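Acyl-coenzyme A oxidase 3 (Yarrowia lipolytica, PDB 5YS9) oxidizes saturated acyl-CoA esters of various chain lengths to (2E)-enoyl-CoAs, using FAD and passing electrons to oxygen to form hydrogen peroxide in peroxisomal fatty acid beta-oxidation. Local coordinates at residues W514-N519 and E604-P609; D143-K148 and K154-C159; L325-V330 and D654-Y659; V52-R57 and A104-Q109. All blocks are in the same frame, centred on the assembly; numbering follows the deposited sequence.

Contact 1. Residues W514-N519 and E604-P609; sequences WEKVAN and EGFLQP
Lys516 lays its long aliphatic chain across the turn formed by Glu604 and Phe606. Its CE comes 3.3 Å from the backbone O of Glu604 and 3.7 Å from CB of the same residue, while one methylene further back CD lies 3.9 Å from Phe606 CD1, meeting that ring obliquely. CG stands anti to the backbone N (chi1 -156°), which carries the chain outward before a bend at chi4 turns NZ aside. Beside it, Val517 offers CG1 to Glu604 CG at 4.0 Å, methyl against methylene. The turn is a Schellman motif closing helix 598-604: Gly605 takes the positive phi (85°) that glycine tolerates easily, and the chain then swings so that Phe606 faces helix 507-534. Further out, Lys516 NZ donates to the carbonyl oxygens of Leu494 and Ala497, and the carboxylate of Glu604 reaches a salt bridge with Arg524. Cutting Lys516 back to an alanine would probably leave the carbonyls of Leu494 and Ala497 without their ammonium partner and open a gap beside Phe606. Backbone hydrogen bonds between Phe606 and Leu499 tie the turn to that same part of the chain.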
loop_
_atom_site.group_PDB
_atom_site.type_symbol
_atom_site.label_atom_id
_atom_site.label_comp_id
_atom_site.label_asym_id
_atom_site.label_seq_id
_atom_site.Cartn_x
_atom_site.Cartn_y
_atom_site.Cartn_z
ATOM N N TRP A 514 -18.778 19.826 9.482
ATOM C CA TRP A 514 -18.467 18.426 9.858
ATOM C C TRP A 514 -19.442 17.853 10.902
ATOM O O TRP A 514 -19.740 16.638 10.893
ATOM C CB TRP A 514 -16.987 18.267 10.307
ATOM C CG TRP A 514 -16.120 18.208 9.131
ATOM C CD1 TRP A 514 -15.311 19.197 8.648
ATOM C CD2 TRP A 514 -16.040 17.123 8.200
ATOM N NE1 TRP A 514 -14.724 18.781 7.464
ATOM C CE2 TRP A 514 -15.152 17.516 7.169
ATOM C CE3 TRP A 514 -16.644 15.850 8.129
ATOM C CZ2 TRP A 514 -14.830 16.673 6.087
ATOM C CZ3 TRP A 514 -16.315 15.006 7.072
ATOM C CH2 TRP A 514 -15.422 15.430 6.048
ATOM N N GLU A 515 -19.920 18.712 11.805
ATOM C CA GLU A 515 -20.992 18.333 12.728
ATOM C C GLU A 515 -22.266 18.043 11.963
ATOM O O GLU A 515 -22.962 17.054 12.270
ATOM C CB GLU A 515 -21.199 19.391 13.834
ATOM C CG GLU A 515 -20.002 19.518 14.785
ATOM C CD GLU A 515 -20.222 20.516 15.927
ATOM O OE1 GLU A 515 -21.214 21.288 15.906
ATOM O OE2 GLU A 515 -19.405 20.534 16.876
ATOM N N LYS A 516 -22.559 18.834 10.929
ATOM C CA LYS A 516 -23.755 18.564 10.180
ATOM C C LYS A 516 -23.739 17.190 9.508
ATOM O O LYS A 516 -24.662 16.430 9.637
ATOM C CB LYS A 516 -24.046 19.619 9.105
ATOM C CG LYS A 516 -25.547 19.619 8.778
ATOM C CD LYS A 516 -25.897 20.081 7.391
ATOM C CE LYS A 516 -27.379 19.888 7.091
ATOM N NZ LYS A 516 -28.246 20.972 7.620
ATOM N N VAL A 517 -22.711 16.908 8.734
ATOM C CA VAL A 517 -22.691 15.682 7.945
ATOM C C VAL A 517 -22.573 14.415 8.845
ATOM O O VAL A 517 -23.161 13.402 8.519
ATOM C CB VAL A 517 -21.619 15.732 6.810
ATOM C CG1 VAL A 517 -21.909 16.911 5.876
ATOM C CG2 VAL A 517 -20.194 15.816 7.364
ATOM N N ALA A 518 -21.853 14.503 9.970
ATOM C CA ALA A 518 -21.793 13.419 10.958
ATOM C C ALA A 518 -23.150 13.153 11.551
ATOM O O ALA A 518 -23.644 12.025 11.513
ATOM C CB ALA A 518 -20.817 13.759 12.080
ATOM N N ASN A 519 -23.767 14.211 12.069
ATOM C CA ASN A 519 -25.112 14.104 12.625
ATOM C C ASN A 519 -26.129 13.591 11.600
ATOM O O ASN A 519 -26.920 12.684 11.882
ATOM C CB ASN A 519 -25.538 15.435 13.216
ATOM C CG ASN A 519 -26.954 15.393 13.728
ATOM O OD1 ASN A 519 -27.826 15.910 13.055
ATOM N ND2 ASN A 519 -27.209 14.698 14.856
ATOM N N GLU A 604 -26.519 16.661 2.332
ATOM C CA GLU A 604 -27.152 17.273 3.508
ATOM C C GLU A 604 -27.619 18.689 3.244
ATOM O O GLU A 604 -28.342 19.244 4.044
ATOM C CB GLU A 604 -26.217 17.291 4.729
ATOM C CG GLU A 604 -25.772 15.929 5.212
ATOM C CD GLU A 604 -26.905 15.073 5.731
ATOM O OE1 GLU A 604 -27.541 15.432 6.738
ATOM O OE2 GLU A 604 -27.157 14.024 5.127
ATOM N N GLY A 605 -27.154 19.298 2.166
ATOM C CA GLY A 605 -27.635 20.612 1.762
ATOM C C GLY A 605 -26.924 21.754 2.448
ATOM O O GLY A 605 -27.382 22.881 2.367
ATOM N N PHE A 606 -25.789 21.479 3.091
ATOM C CA PHE A 606 -24.953 22.531 3.659
ATOM C C PHE A 606 -24.270 23.402 2.582
ATOM O O PHE A 606 -24.104 24.610 2.759
ATOM C CB PHE A 606 -23.882 21.927 4.548
ATOM C CG PHE A 606 -23.212 22.925 5.463
ATOM C CD1 PHE A 606 -23.804 23.301 6.658
ATOM C CD2 PHE A 606 -21.997 23.501 5.121
ATOM C CE1 PHE A 606 -23.186 24.200 7.498
ATOM C CE2 PHE A 606 -21.379 24.414 5.957
ATOM C CZ PHE A 606 -21.968 24.767 7.144
ATOM N N LEU A 607 -23.870 22.764 1.495
ATOM C CA LEU A 607 -23.245 23.421 0.357
ATOM C C LEU A 607 -24.078 23.147 -0.904
ATOM O O LEU A 607 -24.801 22.167 -0.984
ATOM C CB LEU A 607 -21.843 22.846 0.138
ATOM C CG LEU A 607 -20.743 22.965 1.207
ATOM C CD1 LEU A 607 -19.389 22.550 0.635
ATOM C CD2 LEU A 607 -20.621 24.356 1.799
ATOM N N GLN A 608 -23.971 24.028 -1.885
ATOM C CA GLN A 608 -24.572 23.806 -3.196
ATOM C C GLN A 608 -23.419 23.651 -4.216
ATOM O O GLN A 608 -22.249 23.928 -3.877
ATOM C CB GLN A 608 -25.501 24.980 -3.558
ATOM C CG GLN A 608 -26.631 25.288 -2.559
ATOM C CD GLN A 608 -26.715 26.788 -2.264
ATOM O OE1 GLN A 608 -25.879 27.355 -1.532
ATOM N NE2 GLN A 608 -27.692 27.445 -2.864
ATOM N N PRO A 609 -23.732 23.190 -5.453
ATOM C CA PRO A 609 -22.738 23.037 -6.522
ATOM C C PRO A 609 -21.706 24.162 -6.627
ATOM O O PRO A 609 -20.523 23.888 -6.789
ATOM C CB PRO A 609 -23.609 22.979 -7.759
ATOM C CG PRO A 609 -24.802 22.185 -7.279
ATOM C CD PRO A 609 -25.026 22.585 -5.852
#

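Contact 2. Residues D143-K148 and K154-C159; sequences DYWVRK and KGFYGC
Lys148 and Phe156, 7.2 Å apart, are the nearest pair of CA atoms across the two segments, where the chain leaves helix 139-147 and turns off toward strand 158-161. This helix-loop-strand connection carries the chain from the helical N-terminal region into the beta-sheet middle domain of the acyl-CoA oxidase fold. Gly155, with phi of 50°, permits the bend just before Phe156. In the phenylalanine, chi1 of -162° swings the ring away from its own backbone nitrogen and points it at the last turn of the helix. Trp145 receives it there: CE3 of the indole lies 3.7 Å from Phe156 CE2, at the edge and near the plane of the phenyl ring. The indole is itself covered on one face by Tyr144 CD2, about 3.8 Å above its plane, while His210 stacks on the phenyl ring, so large flat residues suit both places. Were an alanine to replace Phe156, Trp145 and His210 would probably both lose the ring they rest on, and a gap would open beside the end of the helix. Lys154 sends its ammonium away to a salt bridge with Asp689 of the second subunit. One atom along the same side of the ring, CD2 of Phe156 lies 3.7 Å from the backbone O of Lys148, which approaches obliquely.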
loop_
_atom_site.group_PDB
_atom_site.type_symbol
_atom_site.label_atom_id
_atom_site.label_comp_id
_atom_site.label_asym_id
_atom_site.label_seq_id
_atom_site.Cartn_x
_atom_site.Cartn_y
_atom_site.Cartn_z
ATOM N N ASP A 143 3.923 -10.644 42.265
ATOM C CA ASP A 143 5.186 -10.637 43.015
ATOM C C ASP A 143 5.940 -11.932 42.791
ATOM O O ASP A 143 7.180 -11.921 42.709
ATOM C CB ASP A 143 4.966 -10.431 44.534
ATOM C CG ASP A 143 4.483 -9.002 44.915
ATOM O OD1 ASP A 143 4.540 -8.060 44.082
ATOM O OD2 ASP A 143 4.035 -8.839 46.084
ATOM N N TYR A 144 5.195 -13.043 42.691
ATOM C CA TYR A 144 5.806 -14.355 42.433
ATOM C C TYR A 144 6.553 -14.419 41.088
ATOM O O TYR A 144 7.711 -14.820 41.035
ATOM C CB TYR A 144 4.764 -15.451 42.471
ATOM C CG TYR A 144 5.293 -16.831 42.105
ATOM C CD1 TYR A 144 5.988 -17.594 43.044
ATOM C CD2 TYR A 144 5.075 -17.386 40.813
ATOM C CE1 TYR A 144 6.457 -18.856 42.734
ATOM C CE2 TYR A 144 5.541 -18.664 40.490
ATOM C CZ TYR A 144 6.220 -19.387 41.458
ATOM O OH TYR A 144 6.664 -20.627 41.207
ATOM N N TRP A 145 5.875 -14.006 40.021
ATOM C CA TRP A 145 6.469 -13.992 38.689
ATOM C C TRP A 145 7.665 -13.030 38.623
ATOM O O TRP A 145 8.689 -13.384 38.005
ATOM C CB TRP A 145 5.410 -13.739 37.594
ATOM C CG TRP A 145 4.368 -14.823 37.563
ATOM C CD1 TRP A 145 3.065 -14.691 37.886
ATOM C CD2 TRP A 145 4.564 -16.215 37.244
ATOM N NE1 TRP A 145 2.424 -15.894 37.787
ATOM C CE2 TRP A 145 3.320 -16.852 37.393
ATOM C CE3 TRP A 145 5.673 -16.984 36.856
ATOM C CZ2 TRP A 145 3.138 -18.228 37.142
ATOM C CZ3 TRP A 145 5.495 -18.372 36.612
ATOM C CH2 TRP A 145 4.253 -18.969 36.770
ATOM N N VAL A 146 7.579 -11.887 39.319
ATOM C CA VAL A 146 8.728 -10.957 39.431
ATOM C C VAL A 146 9.911 -11.597 40.199
ATOM O O VAL A 146 11.066 -11.445 39.816
ATOM C CB VAL A 146 8.333 -9.616 40.095
ATOM C CG1 VAL A 146 9.536 -8.693 40.214
ATOM C CG2 VAL A 146 7.241 -8.913 39.302
ATOM N N ARG A 147 9.637 -12.354 41.248
ATOM C CA ARG A 147 10.734 -13.082 41.931
ATOM C C ARG A 147 11.371 -14.161 41.058
ATOM O O ARG A 147 12.557 -14.400 41.162
ATOM C CB ARG A 147 10.297 -13.635 43.296
ATOM C CG ARG A 147 10.592 -12.639 44.417
ATOM C CD ARG A 147 9.722 -12.750 45.669
ATOM N NE ARG A 147 9.066 -14.058 45.835
ATOM C CZ ARG A 147 7.750 -14.261 45.970
ATOM N NH1 ARG A 147 6.872 -13.251 45.973
ATOM N NH2 ARG A 147 7.300 -15.504 46.098
ATOM N N LYS A 148 10.581 -14.769 40.175
ATOM C CA LYS A 148 11.091 -15.680 39.139
ATOM C C LYS A 148 11.835 -14.960 38.010
ATOM O O LYS A 148 12.297 -15.617 37.093
ATOM C CB LYS A 148 9.931 -16.483 38.530
ATOM C CG LYS A 148 9.905 -17.962 38.855
ATOM C CD LYS A 148 9.739 -18.252 40.337
ATOM C CE LYS A 148 10.920 -19.020 40.899
ATOM N NZ LYS A 148 10.749 -20.481 40.679
ATOM N N LYS A 154 15.230 -11.889 33.493
ATOM C CA LYS A 154 16.364 -12.642 34.031
ATOM C C LYS A 154 15.922 -14.074 34.145
ATOM O O LYS A 154 15.030 -14.362 34.906
ATOM C CB LYS A 154 16.732 -12.158 35.429
ATOM C CG LYS A 154 16.982 -10.657 35.577
ATOM C CD LYS A 154 18.404 -10.227 35.266
ATOM C CE LYS A 154 19.307 -10.267 36.494
ATOM N NZ LYS A 154 20.553 -9.461 36.312
ATOM N N GLY A 155 16.527 -14.979 33.388
ATOM C CA GLY A 155 16.051 -16.370 33.306
ATOM C C GLY A 155 14.553 -16.519 33.032
ATOM O O GLY A 155 13.952 -17.482 33.495
ATOM N N PHE A 156 13.947 -15.586 32.286
ATOM C CA PHE A 156 12.484 -15.512 32.102
ATOM C C PHE A 156 12.172 -14.585 30.917
ATOM O O PHE A 156 12.791 -13.537 30.784
ATOM C CB PHE A 156 11.823 -14.917 33.352
ATOM C CG PHE A 156 10.339 -15.170 33.471
ATOM C CD1 PHE A 156 9.429 -14.428 32.718
ATOM C CD2 PHE A 156 9.849 -16.110 34.395
ATOM C CE1 PHE A 156 8.070 -14.626 32.851
ATOM C CE2 PHE A 156 8.484 -16.322 34.522
ATOM C CZ PHE A 156 7.590 -15.578 33.764
ATOM N N TYR A 157 11.223 -14.977 30.071
ATOM C CA TYR A 157 10.837 -14.198 28.907
ATOM C C TYR A 157 9.439 -14.665 28.543
ATOM O O TYR A 157 9.190 -15.859 28.288
ATOM C CB TYR A 157 11.802 -14.405 27.733
ATOM C CG TYR A 157 11.783 -13.298 26.704
ATOM C CD1 TYR A 157 10.720 -13.150 25.819
ATOM C CD2 TYR A 157 12.826 -12.386 26.612
ATOM C CE1 TYR A 157 10.703 -12.125 24.856
ATOM C CE2 TYR A 157 12.824 -11.356 25.671
ATOM C CZ TYR A 157 11.756 -11.217 24.793
ATOM O OH TYR A 157 11.766 -10.201 23.855
ATOM N N GLY A 158 8.524 -13.712 28.553
ATOM C CA GLY A 158 7.092 -13.957 28.436
ATOM C C GLY A 158 6.635 -13.602 27.036
ATOM O O GLY A 158 7.324 -12.901 26.306
ATOM N N CYS A 159 5.492 -14.115 26.661
ATOM C CA CYS A 159 4.808 -13.715 25.451
ATOM C C CYS A 159 3.287 -13.834 25.756
ATOM O O CYS A 159 2.891 -14.148 26.907
ATOM C CB CYS A 159 5.256 -14.630 24.289
ATOM S SG CYS A 159 4.761 -16.372 24.471
#

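Contact 3. Residues L325-V330 and D654-Y659; sequences LRYACV and DVYKHY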
loop_
_atom_site.group_PDB
_atom_site.type_symbol
_atom_site.label_atom_id
_atom_site.label_comp_id
_atom_site.label_asym_id
_atom_site.label_seq_id
_atom_site.Cartn_x
_atom_site.Cartn_y
_atom_site.Cartn_z
ATOM N N LEU A 325 8.850 15.815 1.157
ATOM C CA LEU A 325 8.825 17.287 1.032
ATOM C C LEU A 325 10.193 17.913 0.766
ATOM O O LEU A 325 10.311 18.837 -0.042
ATOM C CB LEU A 325 8.167 17.931 2.258
ATOM C CG LEU A 325 6.636 17.811 2.224
ATOM C CD1 LEU A 325 5.947 18.271 3.500
ATOM C CD2 LEU A 325 6.049 18.554 1.026
ATOM N N ARG A 326 11.214 17.421 1.451
ATOM C CA ARG A 326 12.581 17.878 1.203
ATOM C C ARG A 326 13.030 17.512 -0.190
ATOM O O ARG A 326 13.566 18.374 -0.906
ATOM C CB ARG A 326 13.567 17.309 2.224
ATOM C CG ARG A 326 13.484 18.012 3.554
ATOM C CD ARG A 326 14.363 17.323 4.565
ATOM N NE ARG A 326 14.092 17.911 5.865
ATOM C CZ ARG A 326 14.674 17.589 7.024
ATOM N NH1 ARG A 326 15.568 16.615 7.096
ATOM N NH2 ARG A 326 14.299 18.242 8.133
ATOM N N TYR A 327 12.807 16.251 -0.586
ATOM C CA TYR A 327 12.976 15.870 -1.994
ATOM C C TYR A 327 12.243 16.821 -2.911
ATOM O O TYR A 327 12.815 17.371 -3.836
ATOM C CB TYR A 327 12.458 14.465 -2.280
ATOM C CG TYR A 327 12.786 13.965 -3.666
ATOM C CD1 TYR A 327 14.099 13.801 -4.067
ATOM C CD2 TYR A 327 11.803 13.641 -4.548
ATOM C CE1 TYR A 327 14.418 13.380 -5.335
ATOM C CE2 TYR A 327 12.110 13.218 -5.823
ATOM C CZ TYR A 327 13.431 13.076 -6.212
ATOM O OH TYR A 327 13.751 12.601 -7.475
ATOM N N ALA A 328 10.974 17.050 -2.643
ATOM C CA ALA A 328 10.202 17.940 -3.496
ATOM C C ALA A 328 10.800 19.362 -3.670
ATOM O O ALA A 328 10.601 19.986 -4.725
ATOM C CB ALA A 328 8.791 18.016 -2.956
ATOM N N CYS A 329 11.484 19.874 -2.642
ATOM C CA CYS A 329 11.988 21.257 -2.661
ATOM C C CYS A 329 13.198 21.415 -3.553
ATOM O O CYS A 329 13.508 22.537 -4.001
ATOM C CB CYS A 329 12.302 21.763 -1.251
ATOM S SG CYS A 329 10.801 21.944 -0.207
ATOM N N VAL A 330 13.872 20.301 -3.795
ATOM C CA VAL A 330 15.052 20.287 -4.628
ATOM C C VAL A 330 14.903 19.604 -5.977
ATOM O O VAL A 330 15.728 19.798 -6.835
ATOM C CB VAL A 330 16.260 19.690 -3.887
ATOM C CG1 VAL A 330 16.330 20.227 -2.480
ATOM C CG2 VAL A 330 16.226 18.180 -3.888
ATOM N N ASP A 654 21.251 17.681 0.361
ATOM C CA ASP A 654 22.137 17.253 -0.701
ATOM C C ASP A 654 21.730 15.876 -1.206
ATOM O O ASP A 654 22.434 14.912 -1.044
ATOM C CB ASP A 654 23.557 17.212 -0.168
ATOM C CG ASP A 654 24.569 17.680 -1.164
ATOM O OD1 ASP A 654 24.251 17.774 -2.347
ATOM O OD2 ASP A 654 25.703 17.937 -0.760
ATOM N N VAL A 655 20.592 15.828 -1.866
ATOM C CA VAL A 655 19.850 14.615 -2.118
ATOM C C VAL A 655 20.616 13.573 -2.954
ATOM O O VAL A 655 20.734 12.435 -2.561
ATOM C CB VAL A 655 18.518 15.040 -2.794
ATOM C CG1 VAL A 655 17.903 13.993 -3.704
ATOM C CG2 VAL A 655 17.523 15.513 -1.768
ATOM N N TYR A 656 21.200 14.006 -4.050
ATOM C CA TYR A 656 21.975 13.159 -4.946
ATOM C C TYR A 656 23.332 12.746 -4.402
ATOM O O TYR A 656 23.748 11.621 -4.580
ATOM C CB TYR A 656 22.123 13.855 -6.291
ATOM C CG TYR A 656 20.781 14.213 -6.866
ATOM C CD1 TYR A 656 19.782 13.238 -7.028
ATOM C CD2 TYR A 656 20.490 15.520 -7.241
ATOM C CE1 TYR A 656 18.543 13.561 -7.565
ATOM C CE2 TYR A 656 19.247 15.861 -7.775
ATOM C CZ TYR A 656 18.275 14.895 -7.932
ATOM O OH TYR A 656 17.065 15.253 -8.452
ATOM N N LYS A 657 24.007 13.633 -3.702
ATOM C CA LYS A 657 25.299 13.300 -3.123
ATOM C C LYS A 657 25.155 12.197 -2.061
ATOM O O LYS A 657 25.903 11.243 -2.074
ATOM C CB LYS A 657 25.924 14.542 -2.536
ATOM C CG LYS A 657 27.357 14.381 -2.076
ATOM C CD LYS A 657 27.962 15.738 -1.755
ATOM C CE LYS A 657 29.405 15.825 -2.221
ATOM N NZ LYS A 657 29.986 17.111 -1.756
ATOM N N HIS A 658 24.201 12.314 -1.146
ATOM C CA HIS A 658 24.067 11.307 -0.086
ATOM C C HIS A 658 23.568 9.933 -0.606
ATOM O O HIS A 658 24.096 8.912 -0.227
ATOM C CB HIS A 658 23.131 11.787 1.015
ATOM C CG HIS A 658 23.620 13.008 1.717
ATOM N ND1 HIS A 658 24.806 13.036 2.423
ATOM C CD2 HIS A 658 23.076 14.250 1.826
ATOM C CE1 HIS A 658 24.992 14.261 2.896
ATOM N NE2 HIS A 658 23.949 15.007 2.561
ATOM N N TYR A 659 22.549 9.965 -1.459
ATOM C CA TYR A 659 22.002 8.822 -2.184
ATOM C C TYR A 659 23.061 8.065 -2.955
ATOM O O TYR A 659 23.204 6.852 -2.782
ATOM C CB TYR A 659 20.967 9.355 -3.184
ATOM C CG TYR A 659 20.075 8.381 -3.892
ATOM C CD1 TYR A 659 19.713 7.175 -3.338
ATOM C CD2 TYR A 659 19.490 8.738 -5.070
ATOM C CE1 TYR A 659 18.853 6.322 -3.985
ATOM C CE2 TYR A 659 18.615 7.892 -5.726
ATOM C CZ TYR A 659 18.280 6.692 -5.178
ATOM O OH TYR A 659 17.390 5.838 -5.822
HETATM O O HOH W 1 16.499 17.925 -9.636
#
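Tyr656 OH is gripped by a water at 3.0 Å and by NH1 of Arg331, a residue of the FAD pocket. The same water donates a weak bond, 3.5 Å long, to the carbonyl O of Val330, and so links the tyrosine to the backbone near the C-terminal end of helix 300-330. Tyr656 OH also stands 4.4 Å from Tyr327 OH; that second hydroxyl is hydrogen-bonded to ND1 of His433. Beside these polar ends the contact is apolar and centres on Val655. Its two methyls divide the work: CG1, on the far side of CB from the residue's own nitrogen (chi1 153°), approaches the edge of the Tyr327 ring in its plane, 3.8 Å from CD1, whereas CG2 meets Val330 CG2 at 3.6 Å. Branching at CB lets one short residue fill both positions. In the fold, this is where the first turn of helix 655-666 packs against the C-terminal end of helix 300-330 in the helical part of the enzyme; the axes of the short segments, their directions at 124°, come no closer than 12.1 Å, so side chains bridge the gap. Within the same helix, Val655 CG1 also lies over one face of the Tyr656 ring, 3.8 Å above its plane, which probably limits how that ring can turn. Pro23 of helix 23-31 touches both Val330 and Tyr656, and Leu165 of the second subunit packs on Tyr656.

Contact 4. Residues V52-R57 and A104-Q109; sequences VTMIER and ALLRSQ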
loop_
_atom_site.group_PDB
_atom_site.type_symbol
_atom_site.label_atom_id
_atom_site.label_comp_id
_atom_site.label_asym_id
_atom_site.label_seq_id
_atom_site.Cartn_x
_atom_site.Cartn_y
_atom_site.Cartn_z
ATOM N N VAL A 52 9.575 18.591 25.167
ATOM C CA VAL A 52 10.471 18.698 24.034
ATOM C C VAL A 52 11.834 18.312 24.471
ATOM O O VAL A 52 12.468 17.523 23.795
ATOM C CB VAL A 52 10.451 20.077 23.329
ATOM C CG1 VAL A 52 11.623 20.266 22.350
ATOM C CG2 VAL A 52 9.156 20.245 22.553
ATOM N N THR A 53 12.275 18.802 25.623
ATOM C CA THR A 53 13.613 18.448 26.116
ATOM C C THR A 53 13.689 16.945 26.376
ATOM O O THR A 53 14.718 16.317 26.104
ATOM C CB THR A 53 13.989 19.152 27.427
ATOM O OG1 THR A 53 13.005 18.806 28.398
ATOM C CG2 THR A 53 14.090 20.682 27.242
ATOM N N MET A 54 12.611 16.370 26.890
ATOM C CA MET A 54 12.606 14.940 27.164
ATOM C C MET A 54 12.784 14.118 25.860
ATOM O O MET A 54 13.623 13.214 25.774
ATOM C CB MET A 54 11.318 14.512 27.865
ATOM C CG MET A 54 11.397 13.075 28.325
ATOM S SD MET A 54 9.794 12.392 28.771
ATOM C CE MET A 54 9.871 12.408 30.549
ATOM N N ILE A 55 11.982 14.443 24.863
ATOM C CA ILE A 55 12.059 13.817 23.573
ATOM C C ILE A 55 13.438 14.016 22.960
ATOM O O ILE A 55 13.958 13.128 22.315
ATOM C CB ILE A 55 10.957 14.399 22.681
ATOM C CG1 ILE A 55 9.636 13.762 23.093
ATOM C CG2 ILE A 55 11.219 14.202 21.180
ATOM C CD1 ILE A 55 8.447 14.425 22.462
ATOM N N GLU A 56 14.010 15.186 23.125
ATOM C CA GLU A 56 15.324 15.423 22.591
ATOM C C GLU A 56 16.335 14.527 23.266
ATOM O O GLU A 56 17.225 14.007 22.635
ATOM C CB GLU A 56 15.692 16.883 22.750
ATOM C CG GLU A 56 15.259 17.718 21.571
ATOM C CD GLU A 56 15.236 19.194 21.867
ATOM O OE1 GLU A 56 15.688 19.594 22.951
ATOM O OE2 GLU A 56 14.761 19.948 21.006
ATOM N N ARG A 57 16.183 14.364 24.567
ATOM C CA ARG A 57 17.058 13.525 25.342
ATOM C C ARG A 57 16.971 12.082 24.904
ATOM O O ARG A 57 17.978 11.434 24.700
ATOM C CB ARG A 57 16.604 13.597 26.791
ATOM C CG ARG A 57 17.690 13.880 27.798
ATOM C CD ARG A 57 17.534 13.019 29.042
ATOM N NE ARG A 57 16.151 12.914 29.495
ATOM C CZ ARG A 57 15.569 11.783 29.873
ATOM N NH1 ARG A 57 16.238 10.645 29.859
ATOM N NH2 ARG A 57 14.309 11.799 30.264
ATOM N N ALA A 104 9.716 5.493 29.225
ATOM C CA ALA A 104 9.823 4.169 28.645
ATOM C C ALA A 104 8.854 4.016 27.462
ATOM O O ALA A 104 9.249 3.584 26.386
ATOM C CB ALA A 104 9.581 3.111 29.709
ATOM N N LEU A 105 7.611 4.419 27.626
ATOM C CA LEU A 105 6.665 4.385 26.500
ATOM C C LEU A 105 7.175 5.194 25.279
ATOM O O LEU A 105 7.109 4.727 24.140
ATOM C CB LEU A 105 5.288 4.902 26.931
ATOM C CG LEU A 105 4.201 4.889 25.836
ATOM C CD1 LEU A 105 3.933 3.454 25.373
ATOM C CD2 LEU A 105 2.912 5.550 26.300
ATOM N N LEU A 106 7.707 6.380 25.561
ATOM C CA LEU A 106 8.045 7.346 24.565
ATOM C C LEU A 106 9.384 6.952 23.926
ATOM O O LEU A 106 9.557 7.126 22.731
ATOM C CB LEU A 106 8.063 8.720 25.201
ATOM C CG LEU A 106 7.528 9.976 24.518
ATOM C CD1 LEU A 106 6.217 9.811 23.758
ATOM C CD2 LEU A 106 7.388 11.060 25.600
ATOM N N ARG A 107 10.275 6.345 24.694
ATOM C CA ARG A 107 11.478 5.767 24.130
ATOM C C ARG A 107 11.190 4.628 23.159
ATOM O O ARG A 107 11.791 4.557 22.107
ATOM C CB ARG A 107 12.405 5.264 25.223
ATOM C CG ARG A 107 13.794 4.924 24.721
ATOM C CD ARG A 107 14.573 4.077 25.702
ATOM N NE ARG A 107 14.946 4.816 26.892
ATOM C CZ ARG A 107 15.901 5.721 26.926
ATOM N NH1 ARG A 107 16.582 6.000 25.837
ATOM N NH2 ARG A 107 16.170 6.352 28.043
ATOM N N SER A 108 10.268 3.742 23.508
ATOM C CA SER A 108 9.896 2.684 22.603
ATOM C C SER A 108 9.121 3.190 21.345
ATOM O O SER A 108 9.191 2.569 20.307
ATOM C CB SER A 108 9.224 1.522 23.343
ATOM O OG SER A 108 7.861 1.741 23.497
ATOM N N GLN A 109 8.469 4.335 21.406
ATOM C CA GLN A 109 7.736 4.873 20.245
ATOM C C GLN A 109 8.678 5.641 19.289
ATOM O O GLN A 109 8.590 5.565 18.058
ATOM C CB GLN A 109 6.657 5.858 20.705
ATOM C CG GLN A 109 5.374 5.315 21.309
ATOM C CD GLN A 109 4.413 6.466 21.691
ATOM O OE1 GLN A 109 4.763 7.359 22.503
ATOM N NE2 GLN A 109 3.224 6.465 21.100
#
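Leu106 points from its helix toward helix 49-63, and its CD2 methyl meets two neighbouring residues there. Met54 is the first: its chain, extended as far as SD and bent beyond it, brings the sulfur to 4.2 Å from Leu106 CD2, the two side chains slanting past one another. Ile55 supplies the second partner through the branch CG1, 4.3 Å from the same methyl. The leucine is thus a single apolar projection received between adjacent residues, and these approaches are loose van der Waals contacts rather than a tight fit. A flexible methionine suits the edge, where its chain can follow the leucine, while the beta-branched isoleucine occupies the more buried side and also touches His46 of helix 38-46. Both helices belong to the N-terminal helical region of acyl-CoA oxidases, and Phe315 of helix 300-330 also touches Leu106. Charged residues line the margin. Arg57 NH1 and Arg107 NH2 are 4.7 Å apart, but Glu61 forms a salt bridge with Arg107 and a long, weak ion pair with Arg57; Arg57 also bridges to Glu103, and Arg107 to Asp99. With no hydrogen bond passing directly between the two segments, their attraction rests on apolar contact, while the surrounding carboxylates probably offset the repulsion of the two guanidinium groups.

In the fold
Contact 3 lies close to the cofactor: the side chain of Tyr327 is about 5 Å from a bound FAD, and its neighbour Arg331 belongs to the flavin pocket. Helix 300-330 also connects it with contact 4, since Phe315 and Asp312 of that helix meet residues of 104-109; the nearest atoms of the two contacts are about 13 Å apart. Contact 2 is about 12 Å from contact 4 at nearest atoms, and like contact 3 it touches the second subunit. Contact 1, in the C-terminal helical region, is remote: its centre is 56 Å from that of contact 2, across the centre of the chain, and 42 Å from that of contact 3.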